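Local structure of PmoD (Methylocystis sp. ATCC 49242, 6CPD) at residues R61-T65 against P66-T70. The protein binds copper through its periplasmic cupredoxin-like domain and probably serves copper handling in methane-oxidizing bacteria. Sequence-based numbering, arbitrary orientation.
Sequences RDPLT and PVLPT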
# COMPACT_ATOMS: atom_id res chain seq x y z
N ARG B 61 -19.59 -4.07 3.37
CA ARG B 61 -20.01 -3.05 2.43
C ARG B 61 -19.90 -1.72 3.16
O ARG B 61 -20.29 -1.61 4.33
CB ARG B 61 -21.45 -3.33 1.94
CG ARG B 61 -21.53 -4.68 1.22
CD ARG B 61 -22.94 -5.11 0.88
NE ARG B 61 -23.67 -5.64 2.03
CZ ARG B 61 -23.60 -6.89 2.48
NH1 ARG B 61 -22.81 -7.78 1.89
NH2 ARG B 61 -24.33 -7.25 3.53
N ASP B 62 -19.33 -0.72 2.49
CA ASP B 62 -19.13 0.59 3.08
C ASP B 62 -20.48 1.32 3.14
O ASP B 62 -21.08 1.57 2.10
CB ASP B 62 -18.13 1.39 2.24
CG ASP B 62 -17.65 2.67 2.95
OD1 ASP B 62 -18.36 3.18 3.85
OD2 ASP B 62 -16.55 3.16 2.59
N PRO B 63 -20.99 1.64 4.35
CA PRO B 63 -22.29 2.33 4.40
C PRO B 63 -22.19 3.83 4.14
O PRO B 63 -23.23 4.50 4.10
CB PRO B 63 -22.77 2.06 5.83
CG PRO B 63 -21.48 2.01 6.64
CD PRO B 63 -20.46 1.35 5.70
N LEU B 64 -20.96 4.36 4.01
CA LEU B 64 -20.75 5.80 3.80
C LEU B 64 -21.41 6.65 4.88
O LEU B 64 -22.10 7.63 4.59
CB LEU B 64 -21.26 6.25 2.44
CG LEU B 64 -20.63 5.48 1.30
CD1 LEU B 64 -21.09 6.08 0.01
CD2 LEU B 64 -19.10 5.48 1.42
N THR B 65 -21.16 6.29 6.13
CA THR B 65 -21.63 7.07 7.26
C THR B 65 -20.40 7.65 7.92
O THR B 65 -19.30 7.13 7.75
CB THR B 65 -22.44 6.20 8.26
OG1 THR B 65 -21.74 4.98 8.53
CG2 THR B 65 -23.82 5.90 7.71
N PRO B 66 -20.55 8.79 8.60
CA PRO B 66 -19.36 9.35 9.25
C PRO B 66 -18.71 8.34 10.21
O PRO B 66 -17.49 8.20 10.23
CB PRO B 66 -19.90 10.57 10.00
CG PRO B 66 -21.39 10.39 10.04
CD PRO B 66 -21.74 9.62 8.82
N VAL B 67 -19.53 7.67 11.00
CA VAL B 67 -19.08 6.69 11.97
C VAL B 67 -19.45 5.25 11.56
O VAL B 67 -20.59 4.98 11.22
CB VAL B 67 -19.65 6.98 13.36
CG1 VAL B 67 -19.13 5.99 14.38
CG2 VAL B 67 -19.30 8.40 13.78
N LEU B 68 -18.48 4.34 11.58
CA LEU B 68 -18.79 2.92 11.34
C LEU B 68 -19.63 2.37 12.49
O LEU B 68 -19.40 2.72 13.64
CB LEU B 68 -17.52 2.09 11.19
CG LEU B 68 -16.93 2.06 9.79
CD1 LEU B 68 -15.83 1.03 9.71
CD2 LEU B 68 -18.03 1.77 8.76
N PRO B 69 -20.63 1.53 12.17
CA PRO B 69 -21.41 0.85 13.21
C PRO B 69 -20.50 0.02 14.10
O PRO B 69 -19.51 -0.52 13.62
CB PRO B 69 -22.35 -0.06 12.41
CG PRO B 69 -22.43 0.55 11.08
CD PRO B 69 -21.09 1.15 10.82
N THR B 70 -20.84 -0.09 15.38
CA THR B 70 -20.04 -0.89 16.29
C THR B 70 -20.85 -2.07 16.82
O THR B 70 -20.28 -3.05 17.31
CB THR B 70 -19.51 -0.05 17.47
OG1 THR B 70 -20.57 0.77 17.98
CG2 THR B 70 -18.38 0.86 17.00
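The ring of P63 lies against the end of L68, whose CD2 methyl reaches P63 CD at 3.9 Å and CG at 4.1 Å, the two side chains crossing at about a right angle. L68 starts out pointing away from residues 61-65; with CG beside its own backbone N (chi1 -85°), the side chain swings back far enough for CD2 to meet the ring. P69 adds a looser apolar touch, its CD 4.3 Å from P63 CG. Further round the bend, the hydroxyl of T65 donates from OG1 to the carbonyl O of V67 over 2.9 Å, approaching from above the carbonyl plane, 51° out of it. A chi1 of 46° sets OG1 between the backbone N and carbonyl carbon of T65, on the side where it can span the turn at P66. Before the bend, D62 OD1 accepts from the backbone N of L64 at 2.9 Å, forming an Asx turn around P63. The loop leads from strand 55-61 to helix 72-77 at the protein surface. Four of its side chains rest on the fold: P63 and P69 both touch L78, while on strand 103-112, D62 touches H104 and I106, and L68 touches L108.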